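Local coordinates for protein cytochrome P450 (Bacillus megaterium, PDB 5L92) that binds heme and corticosterone and, as a cytochrome P450, probably hydroxylates steroids as a monooxygenase, at residues E112-L123 against K363-Y373; Q61-R69 against S83-K91. One frame throughout, in Å; residues are numbered along the deposited sequence.

Interaction 1. Residues E112-L123 against K363-Y373; sequences EPKIARITNELL and KIMLAELIDRY
Helix 112-123 and helix 363-372 pack with their N-to-C directions 41° apart and their axes 9.4 Å from each other at closest, coming nearest in backbone at Thr119 and Met365, CA to CA 6.0 Å. Ile364 is a knob in a hole formed by Glu112, Ile115, Ala116 and Thr119. Its CG2 branch meets Ile115 CG2 at 3.7 Å, while CD1 reaches back over Glu112. One turn on, Thr119 turns its methyl CG2 to Met365 SD and Glu368 CB, and its OG1 hydrogen-bonds back to Ile115 O, from above the carbonyl plane. Leu123 CD1 lies 3.8 Å above the centre of the Arg372 guanidinium; Asn120 OD1 comes to the edge of that group, 2.9 Å from Arg372 NH2. Arg372 NE donates to Glu368 OE2 at 2.6 Å in a salt bridge, the oxygen lying in the guanidinium plane and using its anti lone pair. With alanine in place of Arg372, the Glu368 carboxylate would probably lose its ion-pair mate, and Leu123 CD1 the flat group it packs against. A water joins Leu123 O to Tyr373 OH. Helix 134-139 covers one flank through Leu138, which touches Leu122, Leu123, Met365 and Leu369; helix 141-151 packs on Thr119, and helix 247-260 on Met365.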
loop_
_atom_site.group_PDB
_atom_site.type_symbol
_atom_site.label_atom_id
_atom_site.label_comp_id
_atom_site.label_asym_id
_atom_site.label_seq_id
_atom_site.Cartn_x
_atom_site.Cartn_y
_atom_site.Cartn_z
ATOM N N GLU A 112 -10.117 -17.265 -0.458
ATOM C CA GLU A 112 -9.617 -17.634 -1.782
ATOM C C GLU A 112 -10.726 -17.879 -2.785
ATOM O O GLU A 112 -10.665 -17.306 -3.889
ATOM C CB GLU A 112 -8.707 -18.859 -1.685
ATOM C CG GLU A 112 -7.313 -18.539 -1.196
ATOM C CD GLU A 112 -6.303 -19.609 -1.590
ATOM O OE1 GLU A 112 -6.210 -19.949 -2.802
ATOM O OE2 GLU A 112 -5.612 -20.119 -0.678
ATOM N N PRO A 113 -11.760 -18.689 -2.487
ATOM C CA PRO A 113 -12.791 -18.957 -3.509
ATOM C C PRO A 113 -13.609 -17.734 -3.859
ATOM O O PRO A 113 -14.066 -17.618 -5.004
ATOM C CB PRO A 113 -13.661 -20.063 -2.871
ATOM C CG PRO A 113 -12.853 -20.590 -1.701
ATOM C CD PRO A 113 -12.050 -19.388 -1.231
ATOM N N LYS A 114 -13.831 -16.826 -2.906
ATOM C CA LYS A 114 -14.427 -15.538 -3.244
ATOM C C LYS A 114 -13.524 -14.771 -4.208
ATOM O O LYS A 114 -13.978 -14.252 -5.233
ATOM C CB LYS A 114 -14.683 -14.704 -1.976
ATOM C CG LYS A 114 -15.789 -15.207 -1.089
ATOM C CD LYS A 114 -16.029 -14.296 0.124
ATOM C CE LYS A 114 -17.085 -14.894 1.043
ATOM N NZ LYS A 114 -17.186 -14.202 2.368
ATOM N N ILE A 115 -12.236 -14.689 -3.890
ATOM C CA ILE A 115 -11.319 -13.928 -4.740
ATOM C C ILE A 115 -11.285 -14.529 -6.138
ATOM O O ILE A 115 -11.327 -13.808 -7.146
ATOM C CB ILE A 115 -9.922 -13.872 -4.091
ATOM C CG1 ILE A 115 -9.990 -13.013 -2.819
ATOM C CG2 ILE A 115 -8.868 -13.266 -5.068
ATOM C CD1 ILE A 115 -8.932 -13.292 -1.765
ATOM N N ALA A 116 -11.277 -15.859 -6.228
ATOM C CA ALA A 116 -11.179 -16.470 -7.550
ATOM C C ALA A 116 -12.431 -16.178 -8.367
ATOM O O ALA A 116 -12.346 -15.999 -9.588
ATOM C CB ALA A 116 -10.894 -17.983 -7.422
ATOM N N ARG A 117 -13.583 -16.050 -7.718
ATOM C CA ARG A 117 -14.808 -15.790 -8.473
ATOM C C ARG A 117 -14.876 -14.347 -8.944
ATOM O O ARG A 117 -15.312 -14.064 -10.070
ATOM C CB ARG A 117 -16.048 -16.103 -7.623
ATOM C CG ARG A 117 -16.447 -17.556 -7.575
ATOM C CD ARG A 117 -17.859 -17.724 -6.960
ATOM N NE ARG A 117 -17.995 -17.130 -5.631
ATOM C CZ ARG A 117 -17.724 -17.751 -4.479
ATOM N NH1 ARG A 117 -17.274 -19.001 -4.467
ATOM N NH2 ARG A 117 -17.889 -17.112 -3.320
ATOM N N ILE A 118 -14.483 -13.421 -8.083
ATOM C CA ILE A 118 -14.443 -12.027 -8.496
ATOM C C ILE A 118 -13.485 -11.871 -9.663
ATOM O O ILE A 118 -13.794 -11.198 -10.657
ATOM C CB ILE A 118 -14.054 -11.126 -7.320
ATOM C CG1 ILE A 118 -15.102 -11.268 -6.203
ATOM C CG2 ILE A 118 -13.966 -9.666 -7.808
ATOM C CD1 ILE A 118 -14.636 -10.790 -4.894
ATOM N N THR A 119 -12.329 -12.536 -9.575
ATOM C CA THR A 119 -11.342 -12.484 -10.650
ATOM C C THR A 119 -11.968 -12.932 -11.959
ATOM O O THR A 119 -11.899 -12.222 -12.974
ATOM C CB THR A 119 -10.130 -13.361 -10.283
ATOM O OG1 THR A 119 -9.447 -12.793 -9.158
ATOM C CG2 THR A 119 -9.147 -13.477 -11.432
ATOM N N ASN A 120 -12.636 -14.098 -11.939
ATOM C CA ASN A 120 -13.241 -14.628 -13.164
ATOM C C ASN A 120 -14.380 -13.745 -13.642
ATOM O O ASN A 120 -14.560 -13.556 -14.848
ATOM C CB ASN A 120 -13.726 -16.067 -12.950
ATOM C CG ASN A 120 -12.569 -17.060 -12.807
ATOM O OD1 ASN A 120 -11.475 -16.872 -13.371
ATOM N ND2 ASN A 120 -12.805 -18.116 -12.055
ATOM N N GLU A 121 -15.169 -13.198 -12.722
ATOM C CA GLU A 121 -16.233 -12.287 -13.132
ATOM C C GLU A 121 -15.655 -11.055 -13.822
ATOM O O GLU A 121 -16.129 -10.650 -14.889
ATOM C CB GLU A 121 -17.088 -11.877 -11.919
ATOM C CG GLU A 121 -18.247 -10.913 -12.274
ATOM C CD GLU A 121 -19.040 -10.385 -11.056
ATOM O OE1 GLU A 121 -18.496 -10.342 -9.925
ATOM O OE2 GLU A 121 -20.222 -10.000 -11.241
ATOM N N LEU A 122 -14.617 -10.443 -13.232
ATOM C CA LEU A 122 -13.990 -9.274 -13.862
ATOM C C LEU A 122 -13.403 -9.612 -15.236
ATOM O O LEU A 122 -13.589 -8.871 -16.213
ATOM C CB LEU A 122 -12.913 -8.714 -12.944
ATOM C CG LEU A 122 -13.487 -8.013 -11.730
ATOM C CD1 LEU A 122 -12.355 -7.745 -10.786
ATOM C CD2 LEU A 122 -14.225 -6.724 -12.107
ATOM N N LEU A 123 -12.684 -10.724 -15.331
ATOM C CA LEU A 123 -12.151 -11.131 -16.626
ATOM C C LEU A 123 -13.284 -11.334 -17.638
ATOM O O LEU A 123 -13.192 -10.886 -18.790
ATOM C CB LEU A 123 -11.300 -12.395 -16.454
ATOM C CG LEU A 123 -9.930 -12.148 -15.833
ATOM C CD1 LEU A 123 -9.295 -13.428 -15.310
ATOM C CD2 LEU A 123 -9.047 -11.504 -16.854
ATOM N N LYS A 363 -1.673 -13.210 -5.987
ATOM C CA LYS A 363 -1.471 -14.548 -6.553
ATOM C C LYS A 363 -2.647 -15.001 -7.418
ATOM O O LYS A 363 -2.484 -15.345 -8.590
ATOM C CB LYS A 363 -1.237 -15.553 -5.420
ATOM C CG LYS A 363 -0.812 -16.941 -5.891
ATOM C CD LYS A 363 -0.791 -17.917 -4.719
ATOM C CE LYS A 363 -2.175 -18.095 -4.154
ATOM N NZ LYS A 363 -2.414 -19.472 -3.635
ATOM N N ILE A 364 -3.849 -15.015 -6.847
ATOM C CA ILE A 364 -5.007 -15.524 -7.565
ATOM C C ILE A 364 -5.244 -14.711 -8.829
ATOM O O ILE A 364 -5.486 -15.265 -9.906
ATOM C CB ILE A 364 -6.240 -15.521 -6.631
ATOM C CG1 ILE A 364 -6.039 -16.557 -5.527
ATOM C CG2 ILE A 364 -7.505 -15.704 -7.426
ATOM C CD1 ILE A 364 -7.113 -16.619 -4.456
ATOM N N MET A 365 -5.175 -13.384 -8.731
ATOM C CA MET A 365 -5.426 -12.581 -9.925
ATOM C C MET A 365 -4.311 -12.772 -10.958
ATOM O O MET A 365 -4.564 -12.879 -12.156
ATOM C CB MET A 365 -5.574 -11.120 -9.538
ATOM C CG MET A 365 -5.618 -10.124 -10.679
ATOM S SD MET A 365 -6.966 -10.327 -11.832
ATOM C CE MET A 365 -8.248 -9.365 -11.003
ATOM N N LEU A 366 -3.072 -12.780 -10.521
ATOM C CA LEU A 366 -1.990 -12.825 -11.498
ATOM C C LEU A 366 -1.907 -14.190 -12.180
ATOM O O LEU A 366 -1.686 -14.253 -13.393
ATOM C CB LEU A 366 -0.679 -12.470 -10.840
ATOM C CG LEU A 366 -0.537 -10.977 -10.496
ATOM C CD1 LEU A 366 0.597 -10.768 -9.535
ATOM C CD2 LEU A 366 -0.379 -10.126 -11.730
ATOM N N ALA A 367 -2.125 -15.279 -11.430
ATOM C CA ALA A 367 -2.046 -16.625 -12.001
ATOM C C ALA A 367 -3.087 -16.794 -13.093
ATOM O O ALA A 367 -2.828 -17.404 -14.138
ATOM C CB ALA A 367 -2.244 -17.678 -10.908
ATOM N N GLU A 368 -4.260 -16.215 -12.885
ATOM C CA GLU A 368 -5.324 -16.343 -13.862
ATOM C C GLU A 368 -5.033 -15.475 -15.078
ATOM O O GLU A 368 -5.209 -15.909 -16.216
ATOM C CB GLU A 368 -6.648 -15.982 -13.204
ATOM C CG GLU A 368 -7.841 -16.180 -14.055
ATOM C CD GLU A 368 -8.111 -17.639 -14.354
ATOM O OE1 GLU A 368 -7.720 -18.506 -13.542
ATOM O OE2 GLU A 368 -8.707 -17.919 -15.413
ATOM N N LEU A 369 -4.554 -14.254 -14.861
ATOM C CA LEU A 369 -4.146 -13.432 -15.992
ATOM C C LEU A 369 -3.116 -14.145 -16.852
ATOM O O LEU A 369 -3.201 -14.147 -18.090
ATOM C CB LEU A 369 -3.565 -12.119 -15.490
ATOM C CG LEU A 369 -4.472 -10.924 -15.485
ATOM C CD1 LEU A 369 -3.635 -9.772 -14.979
ATOM C CD2 LEU A 369 -5.017 -10.676 -16.879
ATOM N N ILE A 370 -2.088 -14.691 -16.212
ATOM C CA ILE A 370 -0.998 -15.300 -16.956
ATOM C C ILE A 370 -1.485 -16.558 -17.659
ATOM O O ILE A 370 -1.067 -16.856 -18.781
ATOM C CB ILE A 370 0.187 -15.581 -16.009
ATOM C CG1 ILE A 370 0.771 -14.258 -15.512
ATOM C CG2 ILE A 370 1.235 -16.405 -16.703
ATOM C CD1 ILE A 370 1.631 -14.435 -14.285
ATOM N N ASP A 371 -2.393 -17.304 -17.026
ATOM C CA ASP A 371 -2.864 -18.556 -17.619
ATOM C C ASP A 371 -3.718 -18.290 -18.852
ATOM O O ASP A 371 -3.662 -19.047 -19.823
ATOM C CB ASP A 371 -3.656 -19.361 -16.584
ATOM C CG ASP A 371 -4.024 -20.752 -17.088
ATOM O OD1 ASP A 371 -3.169 -21.669 -17.021
ATOM O OD2 ASP A 371 -5.160 -20.914 -17.569
ATOM N N ARG A 372 -4.482 -17.221 -18.836
ATOM C CA ARG A 372 -5.334 -16.851 -19.940
ATOM C C ARG A 372 -4.696 -16.117 -21.072
ATOM O O ARG A 372 -5.086 -16.304 -22.170
ATOM C CB ARG A 372 -6.473 -15.961 -19.462
ATOM C CG ARG A 372 -7.337 -16.579 -18.400
ATOM C CD ARG A 372 -8.777 -16.270 -18.607
ATOM N NE ARG A 372 -9.590 -16.666 -17.485
ATOM C CZ ARG A 372 -10.834 -16.272 -17.326
ATOM N NH1 ARG A 372 -11.386 -15.493 -18.206
ATOM N NH2 ARG A 372 -11.523 -16.677 -16.299
ATOM N N TYR A 373 -3.745 -15.256 -20.795
ATOM C CA TYR A 373 -3.119 -14.447 -21.818
ATOM C C TYR A 373 -1.585 -14.528 -21.836
ATOM O O TYR A 373 -0.900 -13.578 -21.604
ATOM C CB TYR A 373 -3.605 -13.001 -21.674
ATOM C CG TYR A 373 -5.089 -12.875 -21.455
ATOM C CD1 TYR A 373 -5.969 -13.337 -22.385
ATOM C CD2 TYR A 373 -5.605 -12.301 -20.316
ATOM C CE1 TYR A 373 -7.303 -13.243 -22.196
ATOM C CE2 TYR A 373 -6.954 -12.200 -20.125
ATOM C CZ TYR A 373 -7.787 -12.688 -21.067
ATOM O OH TYR A 373 -9.109 -12.616 -20.918
HETATM O O HOH W 1 -10.957 -10.719 -20.442
#

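Interaction 2. Residues Q61-R69 against S83-K91; sequences QKNIFSSDR and SLINIDPPK. With HEM (protoporphyrin IX containing Fe), chain C.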
loop_
_atom_site.group_PDB
_atom_site.type_symbol
_atom_site.label_atom_id
_atom_site.label_comp_id
_atom_site.label_asym_id
_atom_site.label_seq_id
_atom_site.Cartn_x
_atom_site.Cartn_y
_atom_site.Cartn_z
ATOM N N GLN A 61 12.491 0.681 16.043
ATOM C CA GLN A 61 12.613 1.441 17.285
ATOM C C GLN A 61 11.409 2.371 17.460
ATOM O O GLN A 61 11.487 3.598 17.358
ATOM C CB GLN A 61 13.937 2.179 17.316
ATOM C CG GLN A 61 15.121 1.246 17.462
ATOM C CD GLN A 61 16.335 1.976 17.967
ATOM O OE1 GLN A 61 16.996 2.691 17.219
ATOM N NE2 GLN A 61 16.615 1.831 19.255
ATOM N N LYS A 62 10.286 1.715 17.751
ATOM C CA LYS A 62 8.962 2.333 17.892
ATOM C C LYS A 62 8.909 3.372 19.001
ATOM O O LYS A 62 8.111 4.312 18.920
ATOM C CB LYS A 62 7.932 1.246 18.209
ATOM C CG LYS A 62 8.357 0.476 19.504
ATOM C CD LYS A 62 7.748 -0.879 19.691
ATOM C CE LYS A 62 8.283 -1.520 20.952
ATOM N NZ LYS A 62 9.271 -2.565 20.660
ATOM N N ASN A 63 9.694 3.205 20.061
ATOM C CA ASN A 63 9.648 4.149 21.169
ATOM C C ASN A 63 10.557 5.342 20.938
ATOM O O ASN A 63 10.475 6.325 21.677
ATOM C CB ASN A 63 10.001 3.435 22.480
ATOM C CG ASN A 63 8.959 2.380 22.851
ATOM O OD1 ASN A 63 7.758 2.615 22.708
ATOM N ND2 ASN A 63 9.413 1.196 23.256
ATOM N N ILE A 64 11.386 5.304 19.901
ATOM C CA ILE A 64 12.186 6.454 19.511
ATOM C C ILE A 64 11.599 7.147 18.294
ATOM O O ILE A 64 11.443 8.372 18.297
ATOM C CB ILE A 64 13.656 6.049 19.273
ATOM C CG1 ILE A 64 14.263 5.588 20.602
ATOM C CG2 ILE A 64 14.448 7.204 18.693
ATOM C CD1 ILE A 64 15.727 5.181 20.509
ATOM N N PHE A 65 11.174 6.376 17.288
ATOM C CA PHE A 65 10.674 6.915 16.033
ATOM C C PHE A 65 9.169 6.718 16.064
ATOM O O PHE A 65 8.656 5.624 15.802
ATOM C CB PHE A 65 11.363 6.259 14.830
ATOM C CG PHE A 65 12.826 6.527 14.776
ATOM C CD1 PHE A 65 13.315 7.711 14.251
ATOM C CD2 PHE A 65 13.718 5.605 15.260
ATOM C CE1 PHE A 65 14.678 7.963 14.228
ATOM C CE2 PHE A 65 15.068 5.838 15.214
ATOM C CZ PHE A 65 15.547 7.024 14.696
ATOM N N SER A 66 8.471 7.794 16.393
ATOM C CA SER A 66 7.044 7.751 16.671
ATOM C C SER A 66 6.234 7.701 15.389
ATOM O O SER A 66 6.608 8.305 14.381
ATOM C CB SER A 66 6.648 8.995 17.487
ATOM O OG SER A 66 5.272 9.001 17.785
ATOM N N SER A 67 5.082 7.077 15.503
ATOM C CA SER A 67 4.108 7.014 14.468
ATOM C C SER A 67 2.927 7.988 14.748
ATOM O O SER A 67 2.016 8.096 13.972
ATOM C CB SER A 67 3.602 5.609 14.296
ATOM O OG SER A 67 4.514 4.751 13.708
ATOM N N ASP A 68 2.976 8.684 15.873
ATOM C CA ASP A 68 1.959 9.654 16.232
ATOM C C ASP A 68 2.157 10.913 15.413
ATOM O O ASP A 68 3.095 11.631 15.578
ATOM C CB ASP A 68 2.012 9.966 17.710
ATOM C CG ASP A 68 0.696 10.486 18.257
ATOM O OD1 ASP A 68 -0.269 9.727 18.471
ATOM O OD2 ASP A 68 0.646 11.688 18.488
ATOM N N ARG A 69 1.269 11.139 14.491
ATOM C CA ARG A 69 1.370 12.281 13.622
ATOM C C ARG A 69 0.363 13.310 14.089
ATOM O O ARG A 69 -0.829 13.148 13.961
ATOM C CB ARG A 69 1.154 11.888 12.159
ATOM C CG ARG A 69 1.380 10.425 11.810
ATOM C CD ARG A 69 2.419 10.232 10.725
ATOM N NE ARG A 69 3.273 9.072 10.934
ATOM C CZ ARG A 69 2.870 7.827 10.807
ATOM N NH1 ARG A 69 1.641 7.547 10.502
ATOM N NH2 ARG A 69 3.691 6.867 11.011
ATOM N N SER A 83 -6.361 5.737 14.300
ATOM C CA SER A 83 -6.225 4.370 13.838
ATOM C C SER A 83 -4.814 3.822 14.078
ATOM O O SER A 83 -3.840 4.554 14.314
ATOM C CB SER A 83 -6.595 4.274 12.359
ATOM O OG SER A 83 -5.553 4.769 11.522
ATOM N N LEU A 84 -4.747 2.489 14.036
ATOM C CA LEU A 84 -3.552 1.676 14.215
ATOM C C LEU A 84 -2.295 2.279 13.633
ATOM O O LEU A 84 -1.249 2.253 14.278
ATOM C CB LEU A 84 -3.738 0.313 13.553
ATOM C CG LEU A 84 -4.552 -0.729 14.276
ATOM C CD1 LEU A 84 -4.619 -1.922 13.346
ATOM C CD2 LEU A 84 -3.941 -1.107 15.593
ATOM N N ILE A 85 -2.374 2.799 12.407
ATOM C CA ILE A 85 -1.166 3.262 11.730
ATOM C C ILE A 85 -0.575 4.515 12.354
ATOM O O ILE A 85 0.598 4.821 12.093
ATOM C CB ILE A 85 -1.451 3.487 10.227
ATOM C CG1 ILE A 85 -0.138 3.583 9.446
ATOM C CG2 ILE A 85 -2.309 4.731 9.988
ATOM C CD1 ILE A 85 -0.262 3.295 7.948
ATOM N N ASN A 86 -1.346 5.226 13.198
ATOM C CA ASN A 86 -0.955 6.529 13.740
ATOM C C ASN A 86 -0.913 6.558 15.268
ATOM O O ASN A 86 -0.936 7.642 15.856
ATOM C CB ASN A 86 -1.902 7.631 13.253
ATOM C CG ASN A 86 -1.810 7.871 11.765
ATOM O OD1 ASN A 86 -0.711 7.940 11.206
ATOM N ND2 ASN A 86 -2.971 7.978 11.099
ATOM N N ILE A 87 -0.808 5.404 15.931
ATOM C CA ILE A 87 -0.744 5.380 17.382
ATOM C C ILE A 87 0.448 4.552 17.832
ATOM O O ILE A 87 0.865 3.603 17.157
ATOM C CB ILE A 87 -2.061 4.856 17.988
ATOM C CG1 ILE A 87 -2.405 3.494 17.407
ATOM C CG2 ILE A 87 -3.181 5.870 17.708
ATOM C CD1 ILE A 87 -3.579 2.795 18.074
ATOM N N ASP A 88 1.007 4.943 18.969
ATOM C CA ASP A 88 2.187 4.365 19.590
ATOM C C ASP A 88 1.784 3.408 20.685
ATOM O O ASP A 88 0.629 3.382 21.114
ATOM C CB ASP A 88 3.074 5.472 20.181
ATOM C CG ASP A 88 3.922 6.195 19.135
ATOM O OD1 ASP A 88 4.126 5.652 18.020
ATOM O OD2 ASP A 88 4.415 7.311 19.435
ATOM N N PRO A 89 2.729 2.610 21.197
ATOM C CA PRO A 89 2.408 1.791 22.363
ATOM C C PRO A 89 2.131 2.674 23.589
ATOM O O PRO A 89 2.629 3.811 23.645
ATOM C CB PRO A 89 3.669 0.949 22.570
ATOM C CG PRO A 89 4.472 1.090 21.315
ATOM C CD PRO A 89 4.125 2.429 20.762
ATOM N N PRO A 90 1.374 2.161 24.575
ATOM C CA PRO A 90 0.720 0.846 24.711
ATOM C C PRO A 90 -0.649 0.726 24.032
ATOM O O PRO A 90 -1.166 -0.377 23.917
ATOM C CB PRO A 90 0.570 0.700 26.238
ATOM C CG PRO A 90 0.425 2.090 26.718
ATOM C CD PRO A 90 1.319 2.926 25.838
ATOM N N LYS A 91 -1.220 1.853 23.598
ATOM C CA LYS A 91 -2.493 1.849 22.887
ATOM C C LYS A 91 -2.436 1.041 21.580
ATOM O O LYS A 91 -3.456 0.463 21.156
ATOM C CB LYS A 91 -2.894 3.301 22.628
ATOM C CG LYS A 91 -4.275 3.573 22.016
ATOM C CD LYS A 91 -5.415 2.955 22.842
ATOM C CE LYS A 91 -6.781 3.559 22.474
ATOM N NZ LYS A 91 -7.943 2.792 23.026
HETATM C CHA HEM C . 0.345 -1.048 7.493
HETATM C CHB HEM C . 2.016 -1.718 2.945
HETATM C CHC HEM C . -2.071 -3.905 1.671
HETATM C CHD HEM C . -3.869 -2.781 6.024
HETATM C C1A HEM C . 1.162 -1.092 6.370
HETATM C C2A HEM C . 2.546 -0.674 6.329
HETATM C C3A HEM C . 2.996 -0.846 5.078
HETATM C C4A HEM C . 1.927 -1.407 4.284
HETATM C CMA HEM C . 4.418 -0.531 4.570
HETATM C CAA HEM C . 3.360 -0.100 7.522
HETATM C CBA HEM C . 2.869 1.283 7.953
HETATM C CGA HEM C . 3.848 1.975 8.864
HETATM O O1A HEM C . 4.737 1.328 9.433
HETATM O O2A HEM C . 3.773 3.205 9.026
HETATM C C1B HEM C . 1.096 -2.407 2.191
HETATM C C2B HEM C . 1.279 -2.961 0.857
HETATM C C3B HEM C . 0.121 -3.552 0.518
HETATM C C4B HEM C . -0.810 -3.379 1.615
HETATM C CMB HEM C . 2.588 -2.893 0.046
HETATM C CAB HEM C . -0.263 -4.342 -0.751
HETATM C CBB HEM C . 0.643 -4.940 -1.542
HETATM C C1C HEM C . -2.919 -3.795 2.749
HETATM C C2C HEM C . -4.294 -4.214 2.784
HETATM C C3C HEM C . -4.774 -3.920 3.979
HETATM C C4C HEM C . -3.751 -3.259 4.742
HETATM C CMC HEM C . -5.084 -4.939 1.664
HETATM C CAC HEM C . -6.230 -4.208 4.365
HETATM C CBC HEM C . -6.502 -4.978 5.414
HETATM C C1D HEM C . -2.903 -2.213 6.804
HETATM C C2D HEM C . -3.101 -1.754 8.164
HETATM C C3D HEM C . -1.928 -1.271 8.598
HETATM C C4D HEM C . -0.976 -1.405 7.500
HETATM C CMD HEM C . -4.468 -1.841 8.893
HETATM C CAD HEM C . -1.585 -0.660 9.980
HETATM C CBD HEM C . -1.010 -1.729 10.930
HETATM C CGD HEM C . -0.513 -1.173 12.250
HETATM O O1D HEM C . -0.396 -1.941 13.232
HETATM O O2D HEM C . -0.194 0.038 12.358
HETATM N NA HEM C . 0.793 -1.547 5.111
HETATM N NB HEM C . -0.193 -2.669 2.602
HETATM N NC HEM C . -2.623 -3.203 3.964
HETATM N ND HEM C . -1.611 -1.950 6.433
HETATM FE FE HEM C . -0.915 -2.440 4.548
HETATM O O HOH W 2 3.036 3.789 11.671
#
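The Asp88 carboxylate reaches Ser66 and Ser67 with both oxygens, each met on its syn side and slightly out of plane. OD2 takes the hydroxyl of Ser66 OG at 2.5 Å, and OD1 the amide of Ser67 N at 3.0 Å in a nearly straight bond of 170°. Ser66 OG, swung opposite the backbone N (chi1 -180°), reaches Asp88 and at the same time accepts from Asp68 N at 3.0 Å, an ST turn. Further along, the Arg69 and Asn86 side chains cross at about a right angle, guanidinium and amide planes 82° apart, with Asn86 OD1 at the guanidinium edge; Asn86 ND2 is held by Leu80 O. Ser67 O sits 3.3 Å above the centre of the guanidinium, whose NH1 makes a weak bond to Ile85 O. A water links both segments to the heme, accepting from Ser67 OG and Arg69 NH2 and donating to Ile85 O at 2.7 Å and to the propionate oxygen HEM O2A at 2.8 Å. This is the propionate side of a P450 heme pocket, where Arg294 and His350 bind the heme, and Arg69 and Ile85 border a malonic acid probably from the crystallisation liquor.

Residues 61-91, which hold interaction 2, come first in the chain, before either helix of interaction 1. The centres of the two contacts are 37 Å apart, across the middle of the molecule from each other, and their nearest atoms stay about 19 Å apart. Interaction 2 belongs to the edge of the five-stranded mixed sheet, through strand 65-66, and to the loop leading into helix 91-97. Interaction 1 is almost wholly helical, joining helix 112-125 to helix 355-372, which follows the heme-iron ligand Cys352, with Tyr373 just past its end. Leu84 and Ile85 meet the heme propionates, whereas the Ile115 side chain remains about 10 Å from the heme. Interaction 2 thus belongs to the heme-propionate wall, and interaction 1 to the helical part away from the ligand sites.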